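Local coordinates for protein Beta/alpha-amylase (Paenibacillus polymyxa, PDB 3VOC) that hydrolyses alpha-1,4-glucosidic linkages of starch, its family 14 catalytic domain releasing successive maltose units from non-reducing chain ends and binding one calcium ion, at residues V42-G45 and Y46-A50; G84-V87 and G88-C91; G130-Y133 and D134-Y137; E142-A145 and G146-S149. All coordinates share one frame; numbering follows the deposited sequence.

Contact 1: V42-G45 and Y46-A50; sequences VWWG and YVESA. With CA (calcium ion), chain B.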
loop_
_atom_site.group_PDB
_atom_site.type_symbol
_atom_site.label_atom_id
_atom_site.label_comp_id
_atom_site.label_asym_id
_atom_site.label_seq_id
_atom_site.Cartn_x
_atom_site.Cartn_y
_atom_site.Cartn_z
ATOM N N VAL A 42 -6.315 -10.394 -3.767
ATOM C CA VAL A 42 -7.610 -10.728 -4.397
ATOM C C VAL A 42 -7.805 -9.655 -5.452
ATOM O O VAL A 42 -8.281 -8.540 -5.165
ATOM C CB VAL A 42 -8.753 -10.814 -3.352
ATOM C CG1 VAL A 42 -10.087 -11.207 -3.993
ATOM C CG2 VAL A 42 -8.380 -11.825 -2.239
ATOM N N TRP A 43 -7.360 -9.975 -6.671
ATOM C CA TRP A 43 -7.261 -8.967 -7.743
ATOM C C TRP A 43 -8.634 -8.475 -8.236
ATOM O O TRP A 43 -9.467 -9.268 -8.684
ATOM C CB TRP A 43 -6.457 -9.520 -8.933
ATOM C CG TRP A 43 -5.027 -9.774 -8.600
ATOM C CD1 TRP A 43 -4.431 -10.981 -8.415
ATOM C CD2 TRP A 43 -4.012 -8.784 -8.378
ATOM N NE1 TRP A 43 -3.104 -10.808 -8.102
ATOM C CE2 TRP A 43 -2.822 -9.470 -8.069
ATOM C CE3 TRP A 43 -4.003 -7.379 -8.403
ATOM C CZ2 TRP A 43 -1.616 -8.806 -7.780
ATOM C CZ3 TRP A 43 -2.798 -6.711 -8.124
ATOM C CH2 TRP A 43 -1.620 -7.430 -7.816
ATOM N N TRP A 44 -8.858 -7.166 -8.183
ATOM C CA TRP A 44 -10.079 -6.598 -8.750
ATOM C C TRP A 44 -10.316 -7.075 -10.189
ATOM O O TRP A 44 -11.452 -7.427 -10.571
ATOM C CB TRP A 44 -10.026 -5.069 -8.695
ATOM C CG TRP A 44 -11.387 -4.410 -8.795
ATOM C CD1 TRP A 44 -12.633 -5.036 -8.779
ATOM C CD2 TRP A 44 -11.648 -3.006 -8.876
ATOM N NE1 TRP A 44 -13.624 -4.092 -8.865
ATOM C CE2 TRP A 44 -13.052 -2.842 -8.922
ATOM C CE3 TRP A 44 -10.822 -1.860 -8.913
ATOM C CZ2 TRP A 44 -13.651 -1.583 -9.017
ATOM C CZ3 TRP A 44 -11.413 -0.620 -8.984
ATOM C CH2 TRP A 44 -12.823 -0.485 -9.041
ATOM N N GLY A 45 -9.230 -7.105 -10.969
ATOM C CA GLY A 45 -9.260 -7.503 -12.380
ATOM C C GLY A 45 -9.710 -8.943 -12.593
ATOM O O GLY A 45 -10.178 -9.282 -13.672
ATOM N N TYR A 46 -9.553 -9.781 -11.563
ATOM C CA TYR A 46 -10.000 -11.170 -11.598
ATOM C C TYR A 46 -11.468 -11.329 -11.235
ATOM O O TYR A 46 -12.111 -12.278 -11.692
ATOM C CB TYR A 46 -9.215 -12.027 -10.601
ATOM C CG TYR A 46 -7.857 -12.523 -11.048
ATOM C CD1 TYR A 46 -7.209 -11.982 -12.151
ATOM C CD2 TYR A 46 -7.191 -13.522 -10.317
ATOM C CE1 TYR A 46 -5.933 -12.430 -12.545
ATOM C CE2 TYR A 46 -5.923 -13.983 -10.705
ATOM C CZ TYR A 46 -5.303 -13.430 -11.810
ATOM O OH TYR A 46 -4.049 -13.858 -12.194
ATOM N N VAL A 47 -11.980 -10.458 -10.368
ATOM C CA VAL A 47 -13.258 -10.746 -9.723
ATOM C C VAL A 47 -14.427 -9.884 -10.193
ATOM O O VAL A 47 -15.565 -10.200 -9.896
ATOM C CB VAL A 47 -13.166 -10.697 -8.164
ATOM C CG1 VAL A 47 -12.079 -11.644 -7.654
ATOM C CG2 VAL A 47 -12.902 -9.253 -7.663
ATOM N N GLU A 48 -14.149 -8.794 -10.895
ATOM C CA GLU A 48 -15.212 -7.965 -11.467
ATOM C C GLU A 48 -14.822 -7.561 -12.897
ATOM O O GLU A 48 -14.944 -6.403 -13.279
ATOM C CB GLU A 48 -15.484 -6.743 -10.569
ATOM C CG GLU A 48 -16.843 -6.053 -10.792
ATOM C CD GLU A 48 -17.057 -4.822 -9.912
ATOM O OE1 GLU A 48 -16.306 -4.621 -8.918
ATOM O OE2 GLU A 48 -17.991 -4.037 -10.205
ATOM N N SER A 49 -14.358 -8.531 -13.684
ATOM C CA SER A 49 -13.777 -8.244 -14.996
ATOM C C SER A 49 -14.823 -8.075 -16.091
ATOM O O SER A 49 -14.624 -7.304 -17.030
ATOM C CB SER A 49 -12.788 -9.340 -15.427
ATOM O OG SER A 49 -13.460 -10.576 -15.658
ATOM N N ALA A 50 -15.938 -8.785 -15.961
ATOM C CA ALA A 50 -16.893 -8.907 -17.071
ATOM C C ALA A 50 -17.752 -7.658 -17.264
ATOM O O ALA A 50 -18.205 -7.374 -18.379
ATOM C CB ALA A 50 -17.777 -10.148 -16.864
HETATM CA CA CA B . -18.950 -2.121 -9.230
HETATM O O HOH W 1 -17.498 -2.780 -7.517
#
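Where barrel strand 37-43 of the family 14 TIM barrel runs out, the chain turns into the short helix 44-47, and the residue after that helix, Glu48, is a calcium ligand. Trp44 and Glu48 meet one turn apart, side by side and pointing the same way. The indole NE1 of Trp44 gives a straight hydrogen bond of 2.7 Å to Glu48 OE1, the acceptor lying in the ring plane but reached from above the plane of its own carboxylate. Both side chains start with CG anti to the backbone N (chi1 -160° for Trp44, -161° for Glu48), and the extended glutamate chain carries the carboxylate out to the metal. OE1 also accepts from a water (2.6 Å from Glu48 OE1) that is itself a calcium ligand; with OE2 on the metal, this should hold the carboxylate's rotation. Asp52, Asn53, Gln132 and Glu135 complete the site. At the N-cap position, Trp43 accepts the amide of Tyr46 at its carbonyl (Tyr46 N to Trp43 O 2.9 Å). Its indole turns an edge toward the face of the Tyr46 ring, an edge-to-face pair with planes at 61°, while Trp43 CB sits over the same ring in a CH-pi contact, 4.3 Å from its centroid. The Trp43 indole also meets the ring of His81, a probable substrate-binding residue. Trp44 O takes two backbone amides, those of Val47 and Glu48. The other carboxylate oxygen, Glu48 OE2, binds the calcium at 2.4 Å.

Contact 2: G84-V87 and G88-C91; sequences GGNV and GDDC
With CG anti to their carbonyl carbons, Asn86 (chi1 -55°) and Asp89 (chi1 -76°) run side by side in the same direction, which brings amide and carboxylate together with their planes nearly perpendicular, 83° apart. Asp89 OD2 is held by two N-H groups of one residue. The side-chain amide, Asn86 ND2, reaches its syn lone pair at 3.0 Å, and the backbone Asn86 N comes from above the carboxylate plane at 2.9 Å. The carboxylate is thereby tied to the start of the type II beta turn that runs from Asn86 to Asp89, closed by Asp89 N to Asn86 O at 2.9 Å. Gly88 takes the third position of this turn, where its positive phi suits glycine. Farther back, Gly85 N bonds to Cys91 O at 3.1 Å, and Gly84 CA sends a C-H toward the same oxygen. Cys91 SG lies 3.3 Å from Gly84 N and is joined to Cys83 in a disulfide that joins the two ends of the loop. Asp89 is probably a substrate-binding residue, and these bonds would set the direction of its carboxylate. Tyr170 OH offers Asn86 ND2 a second partner. Residues 85-91 form the surface loop between the paired antiparallel strands 83-84 and 92-93, which follow barrel strand 73-79.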
loop_
_atom_site.group_PDB
_atom_site.type_symbol
_atom_site.label_atom_id
_atom_site.label_comp_id
_atom_site.label_asym_id
_atom_site.label_seq_id
_atom_site.Cartn_x
_atom_site.Cartn_y
_atom_site.Cartn_z
ATOM N N GLY A 84 1.404 -5.088 -12.961
ATOM C CA GLY A 84 2.149 -4.946 -14.222
ATOM C C GLY A 84 1.407 -4.317 -15.396
ATOM O O GLY A 84 0.918 -3.194 -15.299
ATOM N N GLY A 85 1.341 -5.039 -16.521
ATOM C CA GLY A 85 0.565 -4.577 -17.680
ATOM C C GLY A 85 1.390 -3.852 -18.728
ATOM O O GLY A 85 0.871 -3.488 -19.787
ATOM N N ASN A 86 2.664 -3.628 -18.415
ATOM C CA ASN A 86 3.634 -3.085 -19.367
ATOM C C ASN A 86 4.446 -4.234 -19.914
ATOM O O ASN A 86 4.776 -5.153 -19.182
ATOM C CB ASN A 86 4.562 -2.066 -18.695
ATOM C CG ASN A 86 3.794 -0.945 -18.002
ATOM O OD1 ASN A 86 3.174 -0.110 -18.659
ATOM N ND2 ASN A 86 3.824 -0.934 -16.673
ATOM N N VAL A 87 4.772 -4.179 -21.205
ATOM C CA VAL A 87 5.500 -5.275 -21.857
ATOM C C VAL A 87 6.766 -5.630 -21.053
ATOM O O VAL A 87 7.557 -4.752 -20.696
ATOM C CB VAL A 87 5.813 -4.940 -23.351
ATOM C CG1 VAL A 87 6.719 -6.002 -23.971
ATOM C CG2 VAL A 87 4.510 -4.839 -24.158
ATOM N N GLY A 88 6.929 -6.915 -20.739
ATOM C CA GLY A 88 8.062 -7.372 -19.930
ATOM C C GLY A 88 7.799 -7.496 -18.434
ATOM O O GLY A 88 8.531 -8.209 -17.739
ATOM N N ASP A 89 6.772 -6.792 -17.922
ATOM C CA ASP A 89 6.379 -6.927 -16.502
ATOM C C ASP A 89 6.059 -8.389 -16.207
ATOM O O ASP A 89 5.609 -9.121 -17.109
ATOM C CB ASP A 89 5.132 -6.095 -16.190
ATOM C CG ASP A 89 5.422 -4.613 -16.077
ATOM O OD1 ASP A 89 6.607 -4.245 -15.968
ATOM O OD2 ASP A 89 4.458 -3.817 -16.087
ATOM N N ASP A 90 6.257 -8.802 -14.953
ATOM C CA ASP A 90 6.043 -10.194 -14.575
ATOM C C ASP A 90 4.597 -10.521 -14.161
ATOM O O ASP A 90 4.332 -11.559 -13.545
ATOM C CB ASP A 90 7.053 -10.639 -13.505
ATOM C CG ASP A 90 6.871 -9.929 -12.172
ATOM O OD1 ASP A 90 5.949 -9.101 -12.008
ATOM O OD2 ASP A 90 7.674 -10.217 -11.265
ATOM N N CYS A 91 3.671 -9.635 -14.508
ATOM C CA CYS A 91 2.253 -9.930 -14.384
ATOM C C CYS A 91 1.485 -8.993 -15.300
ATOM O O CYS A 91 2.031 -7.997 -15.776
ATOM C CB CYS A 91 1.798 -9.778 -12.930
ATOM S SG CYS A 91 2.161 -8.161 -12.216
HETATM O O HOH W 2 2.273 -6.777 -18.968
#

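Contact 3: G130-Y133 and D134-Y137; sequences GKQY and DELY. With CA (calcium ion), chain B.
One face of the Tyr137 ring is covered by the backbone oxygen Tyr133 O, which stands 3.1 Å above the ring plane, toward the rim. That oxygen also accepts the amide of Tyr137, so one carbonyl serves the helix and packs on the ring. The two tyrosine side chains lie side by side and point the same way, with Tyr133 CB 4.0 Å from Tyr137 CZ; Ile260 of helix 240-268 touches both. On another side of the helix, the Gln132 amide and Glu135 carboxylate stand almost perpendicular, their planes 84° apart, and converge on calcium. Gln132 bends at chi2 (-60°) to bring OE1 within 2.3 Å of the ion, whereas Glu135 stays extended and delivers OE1 at 2.2 Å. The two oxygens, Gln132 OE1 and Glu135 OE1, are 3.1 Å apart, brought together by the cation between them. A calcium-bound water donates to Gln132 O at 2.8 Å, adding a backbone link. Lys131 NZ stays 4.6 Å from Glu135 OE2, too far for a salt bridge, while Asp134 turns elsewhere, to Lys266 and Asn267. Regular i to i+4 bonds, such as Glu135 N to Lys131 O, hold the turn. Ligands three residues apart on one alpha-helix, joined by Glu48, Asp52 and Asn53 from an earlier loop and by the water, make up the calcium site of this beta-amylase domain.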
loop_
_atom_site.group_PDB
_atom_site.type_symbol
_atom_site.label_atom_id
_atom_site.label_comp_id
_atom_site.label_asym_id
_atom_site.label_seq_id
_atom_site.Cartn_x
_atom_site.Cartn_y
_atom_site.Cartn_z
ATOM N N GLY A 130 -14.935 5.572 -4.385
ATOM C CA GLY A 130 -15.545 5.107 -3.119
ATOM C C GLY A 130 -16.715 4.170 -3.359
ATOM O O GLY A 130 -16.831 3.121 -2.711
ATOM N N LYS A 131 -17.565 4.536 -4.311
ATOM C CA LYS A 131 -18.754 3.750 -4.646
ATOM C C LYS A 131 -18.333 2.385 -5.166
ATOM O O LYS A 131 -18.849 1.370 -4.716
ATOM C CB LYS A 131 -19.621 4.473 -5.697
ATOM C CG LYS A 131 -20.913 3.728 -6.032
ATOM C CD LYS A 131 -21.778 4.476 -7.048
ATOM C CE LYS A 131 -23.086 3.722 -7.274
ATOM N NZ LYS A 131 -23.756 4.170 -8.525
ATOM N N GLN A 132 -17.409 2.365 -6.126
ATOM C CA GLN A 132 -16.902 1.092 -6.659
ATOM C C GLN A 132 -16.315 0.174 -5.577
ATOM O O GLN A 132 -16.593 -1.023 -5.574
ATOM C CB GLN A 132 -15.898 1.312 -7.795
ATOM C CG GLN A 132 -16.532 1.810 -9.108
ATOM C CD GLN A 132 -17.568 0.852 -9.696
ATOM O OE1 GLN A 132 -17.453 -0.373 -9.584
ATOM N NE2 GLN A 132 -18.579 1.419 -10.347
ATOM N N TYR A 133 -15.529 0.722 -4.648
ATOM C CA TYR A 133 -14.927 -0.120 -3.608
ATOM C C TYR A 133 -16.001 -0.626 -2.650
ATOM O O TYR A 133 -15.948 -1.756 -2.191
ATOM C CB TYR A 133 -13.856 0.635 -2.815
ATOM C CG TYR A 133 -12.531 0.931 -3.545
ATOM C CD1 TYR A 133 -12.459 1.027 -4.941
ATOM C CD2 TYR A 133 -11.372 1.177 -2.818
ATOM C CE1 TYR A 133 -11.243 1.325 -5.578
ATOM C CE2 TYR A 133 -10.156 1.476 -3.447
ATOM C CZ TYR A 133 -10.109 1.563 -4.824
ATOM O OH TYR A 133 -8.920 1.880 -5.436
ATOM N N ASP A 134 -16.964 0.238 -2.347
ATOM C CA ASP A 134 -18.110 -0.135 -1.496
ATOM C C ASP A 134 -18.854 -1.341 -2.095
ATOM O O ASP A 134 -19.135 -2.312 -1.383
ATOM C CB ASP A 134 -19.031 1.089 -1.311
ATOM C CG ASP A 134 -20.139 0.869 -0.277
ATOM O OD1 ASP A 134 -20.032 -0.017 0.591
ATOM O OD2 ASP A 134 -21.124 1.627 -0.333
ATOM N N GLU A 135 -19.159 -1.297 -3.396
ATOM C CA GLU A 135 -19.804 -2.437 -4.066
ATOM C C GLU A 135 -18.948 -3.703 -4.018
ATOM O O GLU A 135 -19.470 -4.803 -3.835
ATOM C CB GLU A 135 -20.098 -2.128 -5.538
ATOM C CG GLU A 135 -21.053 -0.951 -5.769
ATOM C CD GLU A 135 -21.086 -0.524 -7.227
ATOM O OE1 GLU A 135 -20.053 -0.653 -7.932
ATOM O OE2 GLU A 135 -22.148 -0.049 -7.673
ATOM N N LEU A 136 -17.637 -3.543 -4.219
ATOM C CA LEU A 136 -16.730 -4.698 -4.240
ATOM C C LEU A 136 -16.606 -5.326 -2.839
ATOM O O LEU A 136 -16.587 -6.563 -2.688
ATOM C CB LEU A 136 -15.353 -4.275 -4.780
ATOM C CG LEU A 136 -14.229 -5.321 -4.732
ATOM C CD1 LEU A 136 -14.571 -6.479 -5.658
ATOM C CD2 LEU A 136 -12.905 -4.694 -5.123
ATOM N N TYR A 137 -16.529 -4.482 -1.811
ATOM C CA TYR A 137 -16.417 -4.984 -0.433
ATOM C C TYR A 137 -17.713 -5.696 -0.039
ATOM O O TYR A 137 -17.694 -6.737 0.632
ATOM C CB TYR A 137 -16.123 -3.849 0.555
ATOM C CG TYR A 137 -14.791 -3.099 0.381
ATOM C CD1 TYR A 137 -13.767 -3.594 -0.419
ATOM C CD2 TYR A 137 -14.568 -1.897 1.055
ATOM C CE1 TYR A 137 -12.542 -2.891 -0.547
ATOM C CE2 TYR A 137 -13.360 -1.192 0.940
ATOM C CZ TYR A 137 -12.362 -1.692 0.139
ATOM O OH TYR A 137 -11.184 -0.997 0.032
HETATM CA CA CA B . -18.950 -2.121 -9.230
HETATM O O HOH W 1 -17.498 -2.780 -7.517
#

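Contact 4: E142-A145 and G146-S149; sequences ENFA and GYKS
Backbone bonds from residue i+3 to i join 142-145 to 146-149: Tyr147 N to Phe144 O at 2.8 Å and Lys148 N to Ala145 O at 3.2 Å. In each the donor stands well above the carbonyl plane. A water bridges the same stretch, donating to Asn143 O at 2.7 Å and accepting from Gly146 N at 2.8 Å. The aromatic rings of Phe144 and Tyr147 meet obliquely, planes 41° apart and centroids 5.4 Å apart, through Phe144 CD1 and Tyr147 CD2 at 3.7 Å. The same first torsion in both (chi1 -72°, CG anti to the carbonyl carbon) sends the two rings off the same side of the turn, toward helix 58-69. Here helix 127-144 gives way to the 3-10 segment of the loop leading to barrel strand 153-156, on the outer layer of the TIM barrel. Phe144 stacks on Phe140 of its own helix and packs against Tyr60 and Lys61, while Tyr147 touches Lys61 and Ala64. The Tyr147 hydroxyl is hydrogen-bonded to Asn65 OD1; Asn143 ND2 bonds to Ser139 O and its OD1 to Lys61 NZ. Lys148 lays its CB against Ala145 O, then sends its extended chain, bent at the last torsion, to the carbonyl oxygens of Val271 and Phe272.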
loop_
_atom_site.group_PDB
_atom_site.type_symbol
_atom_site.label_atom_id
_atom_site.label_comp_id
_atom_site.label_asym_id
_atom_site.label_seq_id
_atom_site.Cartn_x
_atom_site.Cartn_y
_atom_site.Cartn_z
ATOM N N GLU A 142 -20.565 -10.706 1.071
ATOM C CA GLU A 142 -21.672 -11.592 0.723
ATOM C C GLU A 142 -21.189 -12.975 0.258
ATOM O O GLU A 142 -21.740 -14.009 0.650
ATOM C CB GLU A 142 -22.524 -10.921 -0.365
ATOM C CG GLU A 142 -23.829 -11.621 -0.681
ATOM C CD GLU A 142 -24.798 -10.701 -1.413
ATOM O OE1 GLU A 142 -24.568 -10.427 -2.617
ATOM O OE2 GLU A 142 -25.780 -10.244 -0.773
ATOM N N ASN A 143 -20.134 -13.004 -0.545
ATOM C CA ASN A 143 -19.644 -14.273 -1.079
ATOM C C ASN A 143 -18.778 -15.093 -0.131
ATOM O O ASN A 143 -18.689 -16.325 -0.263
ATOM C CB ASN A 143 -18.913 -14.049 -2.396
ATOM C CG ASN A 143 -19.874 -13.858 -3.547
ATOM O OD1 ASN A 143 -20.209 -14.811 -4.237
ATOM N ND2 ASN A 143 -20.344 -12.634 -3.735
ATOM N N PHE A 144 -18.146 -14.410 0.818
ATOM C CA PHE A 144 -17.212 -15.059 1.720
ATOM C C PHE A 144 -17.639 -15.124 3.179
ATOM O O PHE A 144 -16.861 -15.578 4.028
ATOM C CB PHE A 144 -15.819 -14.455 1.546
ATOM C CG PHE A 144 -15.172 -14.860 0.252
ATOM C CD1 PHE A 144 -14.299 -15.941 0.203
ATOM C CD2 PHE A 144 -15.481 -14.191 -0.939
ATOM C CE1 PHE A 144 -13.714 -16.327 -1.001
ATOM C CE2 PHE A 144 -14.895 -14.581 -2.149
ATOM C CZ PHE A 144 -14.022 -15.643 -2.178
ATOM N N ALA A 145 -18.867 -14.693 3.459
ATOM C CA ALA A 145 -19.467 -14.782 4.796
ATOM C C ALA A 145 -19.379 -16.204 5.367
ATOM O O ALA A 145 -19.106 -16.381 6.555
ATOM C CB ALA A 145 -20.935 -14.299 4.758
ATOM N N GLY A 146 -19.581 -17.215 4.516
ATOM C CA GLY A 146 -19.469 -18.625 4.949
ATOM C C GLY A 146 -18.045 -19.080 5.284
ATOM O O GLY A 146 -17.835 -20.190 5.763
ATOM N N TYR A 147 -17.064 -18.218 5.022
ATOM C CA TYR A 147 -15.659 -18.500 5.325
ATOM C C TYR A 147 -15.190 -17.718 6.552
ATOM O O TYR A 147 -13.978 -17.577 6.794
ATOM C CB TYR A 147 -14.778 -18.087 4.141
ATOM C CG TYR A 147 -14.890 -18.984 2.936
ATOM C CD1 TYR A 147 -13.985 -20.022 2.742
ATOM C CD2 TYR A 147 -15.898 -18.796 1.988
ATOM C CE1 TYR A 147 -14.074 -20.855 1.641
ATOM C CE2 TYR A 147 -15.997 -19.629 0.873
ATOM C CZ TYR A 147 -15.072 -20.651 0.704
ATOM O OH TYR A 147 -15.151 -21.499 -0.386
ATOM N N LYS A 148 -16.140 -17.202 7.327
ATOM C CA LYS A 148 -15.810 -16.288 8.441
ATOM C C LYS A 148 -14.759 -16.860 9.412
ATOM O O LYS A 148 -13.806 -16.169 9.785
ATOM C CB LYS A 148 -17.096 -15.849 9.161
ATOM C CG LYS A 148 -16.901 -15.271 10.525
ATOM C CD LYS A 148 -18.228 -15.120 11.246
ATOM C CE LYS A 148 -17.996 -14.623 12.668
ATOM N NZ LYS A 148 -17.912 -13.153 12.695
ATOM N N SER A 149 -14.900 -18.134 9.779
ATOM C CA SER A 149 -13.993 -18.733 10.755
ATOM C C SER A 149 -12.526 -18.839 10.302
ATOM O O SER A 149 -11.640 -18.996 11.140
ATOM C CB SER A 149 -14.466 -20.120 11.166
ATOM O OG SER A 149 -14.197 -21.072 10.150
HETATM O O HOH W 3 -19.513 -17.882 1.747
#

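The four contacts follow one another along the chain, all within the family 14 barrel domain. Contacts 1 and 3 touch, their centres about 13 Å apart, and share the calcium ion and its water ligand: the metal ties the turn after strand 37-43 to helix 127-144, with Trp44 and Val47 packed on Leu136. Contact 4 lies farther along that helix, its centre about 18 Å from that of contact 3, where the chain heads back to strand 153-156. Contact 2, which carries the probable substrate-binding residue, comes nearest to contact 1 (centres about 17 Å apart, nearest atoms about 6 Å, without touching); its centre lies about 26 Å and 32 Å from those of contacts 3 and 4.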